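Type II restriction enzyme BsoBI (Geobacillus stearothermophilus, PDB 1DC1) recognises the double-stranded sequence 5'-CYCGRG-3' as a homodimer and cleaves it after the first cytosine, leaving fragments with 5'-phosphates. Local coordinates at residues V14-T19 with I284-E290; Y24-F28 with G244-A248; A71-G77 with R117-Q122. All coordinates share one frame; numbering follows the deposited sequence.

Contact 1 of 3, residues V14-T19 with I284-E290; sequences VDDLKT and IEHSMAE. With nucleotides of chain B.
The loop 14-19 runs alongside the start of helix 286-298, its backbone approaching to 5.0 Å between Lys18 CA and Ile284 CA and joined there by the bond from Thr19 N to Ile284 O. This pins the segment leading into helix 21-53 against the PDDEXK-type catalytic core, where 284-290 follows strand 276-281. Thr19 OG1 returns a bond, accepting from Ile284 N while also pairing with the carbonyl of Ala282, so a side chain extends the backbone pairing. Nearer Val14, Leu17 CB lies 4.1 Å from Ala289 CB, which Val14 CG1 also touches in the conformer modelled here. Lys18, its chain bent in the middle, crosses His286 at about a right angle, with CE 3.7 Å from His286 N. Lys18 NZ lies 4.0 Å from Glu285 OE1, too far for a salt bridge, and a water takes bonds from both Lys18 NZ and His286 N while donating to Glu285 OE1; Glu285 OE2 is bonded by Tyr24. A methionine in place of Lys18 would probably leave this water without one of its donors and remove the positive charge near Glu285. With CG anti to the backbone N (chi1 -179°), the His286 ring reaches the loop, where ND1 donates to Asp15 OD1 at 2.7 Å, the oxygen in the ring plane but met on its syn side 22° out of the carboxylate plane.

Contact 2 of 3, residues Y24-F28 with G244-A248; sequences YRAGF and GIDPA. With nucleotides of chain A; nucleotides of chain B.
Gly27 and Ile245 meet where helix 21-53 passes the turn that starts helix 247-270, and this is the tight part of the contact. Gly27 CA sits 3.7 Å from Ile245 CG2, and a beta carbon on the glycine would collide with that methyl. Ile245 CG1 stands between its own backbone N and carbonyl carbon (chi1 39°), a crowded setting that carries CD1 over one face of the Phe28 ring, 3.7 Å from the centroid. Asp246 OD1 comes to the edge of the same ring, near CZ. One turn before Phe28, the Tyr24 ring has Pro247 CB over one face, 3.5 Å above the plane and displaced toward the rim, while Ile245 O approaches the ring edge at CD1. The Tyr24 hydroxyl continues past the proline to bond Glu285.

The other side of the helix is looser: the face carrying Ala26 is exposed to solvent, and one of the two modelled conformers of Arg25 reaches Asp90 of the second subunit. That subunit also closes over the aromatic end, its Phe85 stacking on Phe28 and its Lys81 forming a salt bridge with Asp246 OD2.

On the DNA side the turn offers main-chain groups. Ile245 N donates to DG8 of chain A OP1 at 2.9 Å, Asp246 N to OP2 of the same phosphate at 3.2 Å, and Ala248 O accepts from N4 of DC5 of chain B at 2.7 Å. Asp246 caps the helix start through a weak bond from Ala248 N to OD1. The apolar packing is consistent with fixing a turn whose backbone grips a phosphate and reads a cytosine amino group.

Contact 3 of 3, residues A71-G77 with R117-Q122; sequences ALLYASG and RYLLFQ. With nucleotides of chain B.
The Tyr74 ring has Gln122 OE1 over the centre of one face, 3.2 Å above its plane, with the amide turned 68° from the ring. At its edge lie Phe121 O, near CE1, and a phosphate oxygen of DG10 of chain B. The Phe121 ring takes Gly77 CA on one face, 3.9 Å from the centroid, and meets Ala75 O at its edge, 3.0 Å from CE2; its CG, anti to the carbonyl carbon (chi1 -64°), sets the ring against the end of helix 69-75. Tyr118 turns an edge to Ala71 O. Between these rings the small Ala75 lets the backbones close to 4.0 Å between its CA and Tyr118 CA, and its CB rests on Tyr118 CA. The Tyr74 hydroxyl donates to DG10 of chain B OP1 at 2.5 Å and accepts from a water that also donates to Phe121 O. A second water links Ala75 O to Arg117 NH1, whose guanidinium group further bonds Ser39 of the second subunit. The two helices cross at 70°, and the shorter one stops in a Schellman motif at Gly77, which packs on Phe121, while Tyr74 of the same helix end reaches the DNA backbone.

Overall arrangement
Contacts 1 and 2 lie 14 Å apart between centres and touch: Tyr24 OH of contact 2 makes a probable hydrogen bond of 2.6 Å to Glu285 OE2 of contact 1. Both flank the catalytic region, the side chain of Ile284 being about 7 Å and that of Ile245 about 10 Å from Lys242, a predicted magnesium-site residue. Contact 3 stands apart, its centre about 29 Å from that of contact 2 and 41 Å from that of contact 1, yet its Tyr74 also grips the DNA, with its side chain about 7 Å from that of Lys81 of the same chain, a residue that interacts with DNA. Contacts 2 and 3 both meet the second subunit, consistent with a dimer that encircles the DNA.

Contact 1 of 3, residues V14-T19 with I284-E290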
loop_
_atom_site.group_PDB
_atom_site.type_symbol
_atom_site.label_atom_id
_atom_site.label_comp_id
_atom_site.label_asym_id
_atom_site.label_seq_id
_atom_site.Cartn_x
_atom_site.Cartn_y
_atom_site.Cartn_z
ATOM N N VAL D 14 13.117 21.800 10.499
ATOM C CA VAL D 14 12.174 20.720 10.203
ATOM C C VAL D 14 11.872 20.657 8.743
ATOM O O VAL D 14 11.823 19.575 8.163
ATOM C CB VAL D 14 10.805 20.904 10.874
ATOM C CG1 VAL D 14 9.743 19.998 10.236
ATOM C CG2 VAL D 14 10.920 20.576 12.338
ATOM N N ASP D 15 11.662 21.806 8.123
ATOM C CA ASP D 15 11.286 21.706 6.730
ATOM C C ASP D 15 12.454 21.487 5.744
ATOM O O ASP D 15 12.245 21.343 4.542
ATOM C CB ASP D 15 10.273 22.838 6.335
ATOM C CG ASP D 15 8.746 22.386 6.456
ATOM O OD1 ASP D 15 8.409 21.413 7.192
ATOM O OD2 ASP D 15 7.883 23.015 5.792
ATOM N N ASP D 16 13.674 21.368 6.266
ATOM C CA ASP D 16 14.786 21.012 5.422
ATOM C C ASP D 16 14.495 19.553 4.973
ATOM O O ASP D 16 14.912 19.106 3.916
ATOM C CB ASP D 16 16.087 21.082 6.219
ATOM C CG ASP D 16 16.673 22.500 6.271
ATOM O OD1 ASP D 16 16.106 23.412 5.648
ATOM O OD2 ASP D 16 17.708 22.716 6.928
ATOM N N LEU D 17 13.737 18.821 5.771
ATOM C CA LEU D 17 13.390 17.438 5.452
ATOM C C LEU D 17 12.277 17.267 4.393
ATOM O O LEU D 17 12.160 16.235 3.759
ATOM C CB LEU D 17 12.921 16.776 6.716
ATOM C CG LEU D 17 13.823 15.858 7.538
ATOM C CD1 LEU D 17 15.097 15.327 6.781
ATOM C CD2 LEU D 17 14.084 16.646 8.799
ATOM N N LYS D 18 11.441 18.282 4.233
ATOM C CA LYS D 18 10.312 18.240 3.313
ATOM C C LYS D 18 10.672 18.120 1.809
ATOM O O LYS D 18 11.538 18.840 1.301
ATOM C CB LYS D 18 9.502 19.524 3.550
ATOM C CG LYS D 18 8.134 19.384 4.076
ATOM C CD LYS D 18 7.163 19.490 2.914
ATOM C CE LYS D 18 5.960 20.298 3.294
ATOM N NZ LYS D 18 4.807 19.796 2.509
ATOM N N THR D 19 9.983 17.234 1.082
ATOM C CA THR D 19 10.216 17.080 -0.362
ATOM C C THR D 19 9.574 18.295 -1.032
ATOM O O THR D 19 8.479 18.764 -0.604
ATOM C CB THR D 19 9.533 15.801 -0.919
ATOM O OG1 THR D 19 10.058 14.658 -0.243
ATOM C CG2 THR D 19 9.780 15.658 -2.374
ATOM N N ILE D 284 8.639 13.138 1.874
ATOM C CA ILE D 284 8.568 13.552 3.260
ATOM C C ILE D 284 7.700 14.808 3.341
ATOM O O ILE D 284 8.012 15.843 2.775
ATOM C CB ILE D 284 10.019 13.801 3.869
ATOM C CG1 ILE D 284 10.805 12.480 3.878
ATOM C CG2 ILE D 284 9.929 14.316 5.347
ATOM C CD1 ILE D 284 12.233 12.522 4.505
ATOM N N GLU D 285 6.582 14.661 4.041
ATOM C CA GLU D 285 5.590 15.709 4.245
ATOM C C GLU D 285 5.798 16.489 5.583
ATOM O O GLU D 285 6.554 16.049 6.448
ATOM C CB GLU D 285 4.195 15.035 4.139
ATOM C CG GLU D 285 3.943 14.530 2.689
ATOM C CD GLU D 285 3.859 15.713 1.729
ATOM O OE1 GLU D 285 2.832 16.389 1.781
ATOM O OE2 GLU D 285 4.803 16.001 0.979
ATOM N N HIS D 286 5.142 17.629 5.760
ATOM C CA HIS D 286 5.372 18.409 6.958
ATOM C C HIS D 286 5.152 17.734 8.325
ATOM O O HIS D 286 6.031 17.769 9.200
ATOM C CB HIS D 286 4.552 19.673 6.930
ATOM C CG HIS D 286 4.794 20.487 8.135
ATOM N ND1 HIS D 286 6.037 21.018 8.410
ATOM C CD2 HIS D 286 4.052 20.678 9.244
ATOM C CE1 HIS D 286 6.052 21.499 9.637
ATOM N NE2 HIS D 286 4.860 21.305 10.170
ATOM N N SER D 287 3.993 17.105 8.524
ATOM C CA SER D 287 3.694 16.447 9.805
ATOM C C SER D 287 4.723 15.409 10.185
ATOM O O SER D 287 5.277 15.444 11.325
ATOM C CB SER D 287 2.363 15.750 9.772
ATOM O OG SER D 287 2.132 15.142 11.015
ATOM N N MET D 288 4.968 14.461 9.269
ATOM C CA MET D 288 5.999 13.445 9.522
ATOM C C MET D 288 7.425 14.073 9.707
ATOM O O MET D 288 8.236 13.568 10.497
ATOM C CB MET D 288 5.986 12.395 8.409
ATOM C CG MET D 288 6.317 12.890 7.010
ATOM S SD MET D 288 6.309 11.508 5.872
ATOM C CE MET D 288 7.925 10.791 6.027
ATOM N N ALA D 289 7.722 15.161 9.004
ATOM C CA ALA D 289 9.006 15.847 9.142
ATOM C C ALA D 289 9.141 16.329 10.574
ATOM O O ALA D 289 10.224 16.239 11.148
ATOM C CB ALA D 289 9.125 17.050 8.168
ATOM N N GLU D 290 8.050 16.829 11.155
ATOM C CA GLU D 290 8.075 17.292 12.535
ATOM C C GLU D 290 8.393 16.128 13.464
ATOM O O GLU D 290 9.187 16.259 14.403
ATOM C CB GLU D 290 6.734 17.871 12.901
ATOM C CG GLU D 290 6.449 19.183 12.203
ATOM C CD GLU D 290 6.808 20.398 13.072
ATOM O OE1 GLU D 290 7.680 20.283 13.978
ATOM O OE2 GLU D 290 6.214 21.476 12.848
ATOM P P DA B 4 -0.719 14.923 7.541
ATOM O OP1 DA B 4 -0.621 15.122 9.006
ATOM O OP2 DA B 4 0.517 14.909 6.695
ATOM O "O5'" DA B 4 -1.525 13.565 7.282
ATOM C "C5'" DA B 4 -2.933 13.487 7.608
ATOM C "C4'" DA B 4 -3.582 12.305 6.930
ATOM O "O4'" DA B 4 -3.984 12.580 5.566
ATOM C "C3'" DA B 4 -2.714 11.061 6.897
ATOM O "O3'" DA B 4 -3.430 9.893 7.272
ATOM C "C2'" DA B 4 -2.450 10.878 5.414
ATOM C "C1'" DA B 4 -3.734 11.432 4.825
ATOM N N9 DA B 4 -3.684 11.791 3.415
ATOM C C8 DA B 4 -2.675 12.362 2.729
ATOM N N7 DA B 4 -2.884 12.418 1.440
ATOM C C5 DA B 4 -4.139 11.864 1.283
ATOM C C6 DA B 4 -4.911 11.589 0.149
ATOM N N6 DA B 4 -4.482 11.817 -1.087
ATOM N N1 DA B 4 -6.138 11.049 0.335
ATOM C C2 DA B 4 -6.525 10.777 1.560
ATOM N N3 DA B 4 -5.876 10.961 2.706
ATOM C C4 DA B 4 -4.668 11.520 2.491
HETATM O O HOH W 1 2.804 18.117 4.068
#

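Contact 2 of 3, residues Y24-F28 with G244-A248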
loop_
_atom_site.group_PDB
_atom_site.type_symbol
_atom_site.label_atom_id
_atom_site.label_comp_id
_atom_site.label_asym_id
_atom_site.label_seq_id
_atom_site.Cartn_x
_atom_site.Cartn_y
_atom_site.Cartn_z
ATOM N N TYR D 24 8.744 16.255 -6.447
ATOM C CA TYR D 24 7.584 15.369 -6.599
ATOM C C TYR D 24 7.224 15.226 -8.105
ATOM O O TYR D 24 7.047 14.111 -8.594
ATOM C CB TYR D 24 6.360 15.904 -5.807
ATOM C CG TYR D 24 6.345 15.521 -4.320
ATOM C CD1 TYR D 24 6.540 14.184 -3.912
ATOM C CD2 TYR D 24 6.153 16.476 -3.330
ATOM C CE1 TYR D 24 6.546 13.809 -2.558
ATOM C CE2 TYR D 24 6.158 16.090 -1.951
ATOM C CZ TYR D 24 6.354 14.760 -1.592
ATOM O OH TYR D 24 6.345 14.377 -0.287
ATOM N N ARG D 25 7.097 16.341 -8.825
ATOM C CA ARG D 25 6.797 16.280 -10.245
ATOM C C ARG D 25 7.883 15.475 -10.983
ATOM O O ARG D 25 7.574 14.579 -11.808
ATOM C CB ARG D 25 6.675 17.710 -10.769
ATOM C CG ARG D 25 6.554 17.827 -12.236
ATOM C CD ARG D 25 6.299 19.286 -12.604
ATOM N NE ARG D 25 6.413 19.396 -14.058
ATOM C CZ ARG D 25 7.494 19.833 -14.696
ATOM N NH1 ARG D 25 8.553 20.211 -13.996
ATOM N NH2 ARG D 25 7.551 19.832 -16.027
ATOM N N ALA D 26 9.155 15.761 -10.693
ATOM C CA ALA D 26 10.238 15.008 -11.341
ATOM C C ALA D 26 10.093 13.500 -11.094
ATOM O O ALA D 26 10.275 12.718 -12.012
ATOM C CB ALA D 26 11.591 15.496 -10.823
ATOM N N GLY D 27 9.771 13.105 -9.857
ATOM C CA GLY D 27 9.612 11.690 -9.497
ATOM C C GLY D 27 8.466 11.032 -10.236
ATOM O O GLY D 27 8.588 9.929 -10.783
ATOM N N PHE D 28 7.329 11.719 -10.280
ATOM C CA PHE D 28 6.189 11.182 -10.995
ATOM C C PHE D 28 6.531 11.013 -12.481
ATOM O O PHE D 28 6.175 10.011 -13.058
ATOM C CB PHE D 28 4.939 12.071 -10.796
ATOM C CG PHE D 28 4.121 11.730 -9.519
ATOM C CD1 PHE D 28 3.446 10.495 -9.388
ATOM C CD2 PHE D 28 4.053 12.626 -8.451
ATOM C CE1 PHE D 28 2.734 10.166 -8.231
ATOM C CE2 PHE D 28 3.332 12.307 -7.264
ATOM C CZ PHE D 28 2.680 11.084 -7.158
ATOM N N GLY D 244 9.564 5.740 -2.294
ATOM C CA GLY D 244 8.351 6.196 -2.934
ATOM C C GLY D 244 8.365 7.697 -3.186
ATOM O O GLY D 244 8.903 8.490 -2.400
ATOM N N ILE D 245 7.756 8.113 -4.285
ATOM C CA ILE D 245 7.678 9.546 -4.632
ATOM C C ILE D 245 6.303 10.124 -4.432
ATOM O O ILE D 245 6.110 11.285 -4.685
ATOM C CB ILE D 245 8.047 9.848 -6.141
ATOM C CG1 ILE D 245 7.505 8.784 -7.097
ATOM C CG2 ILE D 245 9.563 9.904 -6.257
ATOM C CD1 ILE D 245 6.160 9.003 -7.649
ATOM N N ASP D 246 5.344 9.312 -3.992
ATOM C CA ASP D 246 3.979 9.794 -3.874
ATOM C C ASP D 246 3.758 10.472 -2.527
ATOM O O ASP D 246 3.905 9.842 -1.486
ATOM C CB ASP D 246 3.022 8.600 -4.086
ATOM C CG ASP D 246 1.568 8.946 -3.809
ATOM O OD1 ASP D 246 1.188 10.141 -3.951
ATOM O OD2 ASP D 246 0.803 8.016 -3.454
ATOM N N PRO D 247 3.434 11.786 -2.529
ATOM C CA PRO D 247 3.220 12.416 -1.236
ATOM C C PRO D 247 2.059 11.763 -0.446
ATOM O O PRO D 247 2.077 11.774 0.776
ATOM C CB PRO D 247 2.932 13.876 -1.582
ATOM C CG PRO D 247 2.598 13.904 -2.968
ATOM C CD PRO D 247 3.250 12.731 -3.639
ATOM N N ALA D 248 1.053 11.190 -1.140
ATOM C CA ALA D 248 -0.118 10.563 -0.500
ATOM C C ALA D 248 0.260 9.292 0.267
ATOM O O ALA D 248 -0.517 8.815 1.086
ATOM C CB ALA D 248 -1.209 10.242 -1.547
ATOM P P DG A 8 5.416 5.465 -4.747
ATOM O OP1 DG A 8 6.516 5.878 -5.603
ATOM O OP2 DG A 8 5.162 6.176 -3.487
ATOM O "O5'" DG A 8 4.126 5.563 -5.683
ATOM C "C5'" DG A 8 3.987 4.734 -6.885
ATOM C "C4'" DG A 8 2.535 4.356 -7.078
ATOM O "O4'" DG A 8 2.133 3.534 -5.956
ATOM C "C3'" DG A 8 1.582 5.564 -7.100
ATOM O "O3'" DG A 8 0.425 5.268 -7.905
ATOM C "C2'" DG A 8 1.098 5.622 -5.659
ATOM C "C1'" DG A 8 1.032 4.126 -5.291
ATOM N N9 DG A 8 1.120 3.830 -3.858
ATOM C C8 DG A 8 1.984 4.418 -2.956
ATOM N N7 DG A 8 1.795 4.015 -1.726
ATOM C C5 DG A 8 0.760 3.084 -1.814
ATOM C C6 DG A 8 0.086 2.322 -0.782
ATOM O O6 DG A 8 0.288 2.330 0.426
ATOM N N1 DG A 8 -0.924 1.514 -1.303
ATOM C C2 DG A 8 -1.266 1.442 -2.640
ATOM N N2 DG A 8 -2.247 0.596 -2.973
ATOM N N3 DG A 8 -0.668 2.159 -3.604
ATOM C C4 DG A 8 0.333 2.948 -3.126
ATOM P P DC B 5 -4.118 9.734 8.720
ATOM O OP1 DC B 5 -4.570 11.032 9.305
ATOM O OP2 DC B 5 -3.306 8.805 9.556
ATOM O "O5'" DC B 5 -5.434 8.969 8.275
ATOM C "C5'" DC B 5 -5.350 7.700 7.628
ATOM C "C4'" DC B 5 -6.536 7.520 6.707
ATOM O "O4'" DC B 5 -6.418 8.409 5.589
ATOM C "C3'" DC B 5 -6.623 6.133 6.074
ATOM O "O3'" DC B 5 -7.319 5.250 6.939
ATOM C "C2'" DC B 5 -7.394 6.389 4.801
ATOM C "C1'" DC B 5 -6.872 7.751 4.405
ATOM N N1 DC B 5 -5.765 7.715 3.421
ATOM C C2 DC B 5 -6.102 7.472 2.079
ATOM O O2 DC B 5 -7.302 7.217 1.799
ATOM N N3 DC B 5 -5.123 7.493 1.131
ATOM C C4 DC B 5 -3.852 7.700 1.482
ATOM N N4 DC B 5 -2.926 7.680 0.506
ATOM C C5 DC B 5 -3.469 7.929 2.848
ATOM C C6 DC B 5 -4.452 7.926 3.774
ATOM P P DC A 7 9.652 1.466 -1.206
ATOM O OP1 DC A 7 10.679 2.387 -1.723
ATOM O OP2 DC A 7 9.299 1.490 0.245
ATOM O "O5'" DC A 7 8.301 1.709 -1.994
ATOM C "C5'" DC A 7 8.262 1.715 -3.439
ATOM C "C4'" DC A 7 6.850 1.973 -3.918
ATOM O "O4'" DC A 7 5.926 0.925 -3.489
ATOM C "C3'" DC A 7 6.246 3.311 -3.466
ATOM O "O3'" DC A 7 5.519 3.871 -4.536
ATOM C "C2'" DC A 7 5.219 2.900 -2.435
ATOM C "C1'" DC A 7 4.775 1.527 -2.909
ATOM N N1 DC A 7 4.288 0.689 -1.796
ATOM C C2 DC A 7 3.004 0.084 -1.901
ATOM O O2 DC A 7 2.415 0.083 -3.010
ATOM N N3 DC A 7 2.455 -0.509 -0.802
ATOM C C4 DC A 7 3.165 -0.582 0.337
ATOM N N4 DC A 7 2.588 -1.149 1.402
ATOM C C5 DC A 7 4.513 -0.067 0.431
ATOM C C6 DC A 7 5.022 0.548 -0.641
#

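Contact 3 of 3, residues A71-G77 with R117-Q122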
loop_
_atom_site.group_PDB
_atom_site.type_symbol
_atom_site.label_atom_id
_atom_site.label_comp_id
_atom_site.label_asym_id
_atom_site.label_seq_id
_atom_site.Cartn_x
_atom_site.Cartn_y
_atom_site.Cartn_z
ATOM N N ALA D 71 -3.689 -17.592 -18.537
ATOM C CA ALA D 71 -4.158 -16.287 -19.029
ATOM C C ALA D 71 -5.691 -16.202 -18.805
ATOM O O ALA D 71 -6.216 -15.173 -18.378
ATOM C CB ALA D 71 -3.828 -16.134 -20.516
ATOM N N LEU D 72 -6.415 -17.292 -19.102
ATOM C CA LEU D 72 -7.861 -17.335 -18.890
ATOM C C LEU D 72 -8.175 -17.139 -17.391
ATOM O O LEU D 72 -9.107 -16.384 -17.044
ATOM C CB LEU D 72 -8.499 -18.674 -19.330
ATOM C CG LEU D 72 -8.550 -19.116 -20.782
ATOM C CD1 LEU D 72 -9.434 -20.401 -20.846
ATOM C CD2 LEU D 72 -9.133 -18.019 -21.652
ATOM N N LEU D 73 -7.419 -17.804 -16.516
ATOM C CA LEU D 73 -7.655 -17.645 -15.085
ATOM C C LEU D 73 -7.391 -16.186 -14.718
ATOM O O LEU D 73 -8.200 -15.583 -13.990
ATOM C CB LEU D 73 -6.763 -18.544 -14.236
ATOM C CG LEU D 73 -6.865 -18.442 -12.688
ATOM C CD1 LEU D 73 -8.304 -18.791 -12.191
ATOM C CD2 LEU D 73 -5.823 -19.381 -12.061
ATOM N N TYR D 74 -6.311 -15.597 -15.232
ATOM C CA TYR D 74 -6.038 -14.218 -14.907
ATOM C C TYR D 74 -7.137 -13.277 -15.399
ATOM O O TYR D 74 -7.594 -12.406 -14.646
ATOM C CB TYR D 74 -4.673 -13.784 -15.463
ATOM C CG TYR D 74 -4.011 -12.735 -14.563
ATOM C CD1 TYR D 74 -4.450 -11.392 -14.576
ATOM C CD2 TYR D 74 -3.015 -13.095 -13.636
ATOM C CE1 TYR D 74 -3.916 -10.424 -13.673
ATOM C CE2 TYR D 74 -2.482 -12.150 -12.749
ATOM C CZ TYR D 74 -2.957 -10.817 -12.785
ATOM O OH TYR D 74 -2.508 -9.897 -11.898
ATOM N N ALA D 75 -7.556 -13.454 -16.652
ATOM C CA ALA D 75 -8.617 -12.640 -17.260
ATOM C C ALA D 75 -9.957 -12.786 -16.533
ATOM O O ALA D 75 -10.800 -11.891 -16.630
ATOM C CB ALA D 75 -8.789 -12.990 -18.758
ATOM N N SER D 76 -10.136 -13.901 -15.811
ATOM C CA SER D 76 -11.351 -14.184 -15.057
ATOM C C SER D 76 -11.393 -13.419 -13.741
ATOM O O SER D 76 -12.337 -13.548 -12.978
ATOM C CB SER D 76 -11.524 -15.700 -14.837
ATOM O OG SER D 76 -10.940 -16.145 -13.626
ATOM N N GLY D 77 -10.382 -12.593 -13.479
ATOM C CA GLY D 77 -10.385 -11.779 -12.278
ATOM C C GLY D 77 -9.559 -12.281 -11.123
ATOM O O GLY D 77 -9.715 -11.760 -10.011
ATOM N N ARG D 117 -10.056 -7.999 -21.031
ATOM C CA ARG D 117 -10.105 -8.363 -19.615
ATOM C C ARG D 117 -8.761 -8.813 -19.112
ATOM O O ARG D 117 -8.369 -8.478 -17.996
ATOM C CB ARG D 117 -11.172 -9.406 -19.357
ATOM C CG ARG D 117 -12.517 -8.694 -19.310
ATOM C CD ARG D 117 -13.826 -9.567 -19.310
ATOM N NE ARG D 117 -14.948 -8.622 -19.152
ATOM C CZ ARG D 117 -15.342 -8.116 -17.983
ATOM N NH1 ARG D 117 -14.732 -8.464 -16.849
ATOM N NH2 ARG D 117 -16.290 -7.199 -17.967
ATOM N N TYR D 118 -8.045 -9.556 -19.945
ATOM C CA TYR D 118 -6.723 -10.024 -19.571
ATOM C C TYR D 118 -5.792 -8.781 -19.274
ATOM O O TYR D 118 -5.075 -8.770 -18.275
ATOM C CB TYR D 118 -6.197 -10.905 -20.710
ATOM C CG TYR D 118 -4.756 -11.206 -20.577
ATOM C CD1 TYR D 118 -4.320 -12.215 -19.726
ATOM C CD2 TYR D 118 -3.800 -10.454 -21.293
ATOM C CE1 TYR D 118 -2.947 -12.479 -19.593
ATOM C CE2 TYR D 118 -2.457 -10.715 -21.167
ATOM C CZ TYR D 118 -2.033 -11.718 -20.333
ATOM O OH TYR D 118 -0.694 -11.999 -20.284
ATOM N N LEU D 119 -5.862 -7.735 -20.110
ATOM C CA LEU D 119 -5.047 -6.515 -19.941
ATOM C C LEU D 119 -5.506 -5.673 -18.746
ATOM O O LEU D 119 -4.699 -5.163 -17.969
ATOM C CB LEU D 119 -5.090 -5.648 -21.225
ATOM C CG LEU D 119 -4.217 -6.122 -22.413
ATOM C CD1 LEU D 119 -4.714 -5.500 -23.745
ATOM C CD2 LEU D 119 -2.744 -5.761 -22.131
ATOM N N LEU D 120 -6.807 -5.484 -18.636
ATOM C CA LEU D 120 -7.337 -4.742 -17.526
ATOM C C LEU D 120 -6.826 -5.321 -16.184
ATOM O O LEU D 120 -6.410 -4.556 -15.325
ATOM C CB LEU D 120 -8.870 -4.793 -17.549
ATOM C CG LEU D 120 -9.538 -4.036 -16.394
ATOM C CD1 LEU D 120 -9.242 -2.533 -16.635
ATOM C CD2 LEU D 120 -11.064 -4.367 -16.298
ATOM N N PHE D 121 -6.907 -6.647 -15.991
ATOM C CA PHE D 121 -6.434 -7.236 -14.729
ATOM C C PHE D 121 -4.889 -7.282 -14.659
ATOM O O PHE D 121 -4.309 -7.078 -13.594
ATOM C CB PHE D 121 -7.071 -8.633 -14.499
ATOM C CG PHE D 121 -8.587 -8.595 -14.331
ATOM C CD1 PHE D 121 -9.194 -7.624 -13.542
ATOM C CD2 PHE D 121 -9.386 -9.437 -15.048
ATOM C CE1 PHE D 121 -10.583 -7.492 -13.498
ATOM C CE2 PHE D 121 -10.761 -9.315 -15.008
ATOM C CZ PHE D 121 -11.365 -8.349 -14.245
ATOM N N GLN D 122 -4.221 -7.503 -15.789
ATOM C CA GLN D 122 -2.746 -7.517 -15.829
ATOM C C GLN D 122 -2.195 -6.104 -15.470
ATOM O O GLN D 122 -1.075 -5.964 -15.024
ATOM C CB GLN D 122 -2.258 -7.945 -17.220
ATOM C CG GLN D 122 -2.233 -9.460 -17.397
ATOM C CD GLN D 122 -1.067 -10.130 -16.660
ATOM O OE1 GLN D 122 -1.251 -11.033 -15.834
ATOM N NE2 GLN D 122 0.139 -9.691 -16.961
ATOM P P DG B 10 -0.383 -10.053 -9.115
ATOM O OP1 DG B 10 -0.830 -10.856 -10.285
ATOM O OP2 DG B 10 -0.353 -10.675 -7.773
ATOM O "O5'" DG B 10 0.993 -9.358 -9.504
ATOM C "C5'" DG B 10 2.245 -9.901 -9.139
ATOM C "C4'" DG B 10 3.243 -8.776 -8.960
ATOM O "O4'" DG B 10 2.749 -7.853 -7.971
ATOM C "C3'" DG B 10 4.563 -9.293 -8.404
ATOM O "O3'" DG B 10 5.461 -9.484 -9.464
ATOM C "C2'" DG B 10 5.057 -8.191 -7.496
ATOM C "C1'" DG B 10 3.763 -7.568 -7.001
ATOM N N9 DG B 10 3.308 -8.081 -5.716
ATOM C C8 DG B 10 2.126 -8.748 -5.473
ATOM N N7 DG B 10 1.932 -8.996 -4.209
ATOM C C5 DG B 10 3.068 -8.484 -3.580
ATOM C C6 DG B 10 3.427 -8.441 -2.176
ATOM O O6 DG B 10 2.816 -8.909 -1.210
ATOM N N1 DG B 10 4.654 -7.787 -1.975
ATOM C C2 DG B 10 5.473 -7.312 -2.990
ATOM N N2 DG B 10 6.663 -6.761 -2.597
ATOM N N3 DG B 10 5.159 -7.377 -4.296
ATOM C C4 DG B 10 3.942 -7.949 -4.506
HETATM O O HOH W 2 -4.997 -8.751 -11.069
HETATM O O HOH W 3 -13.550 -11.020 -15.953
#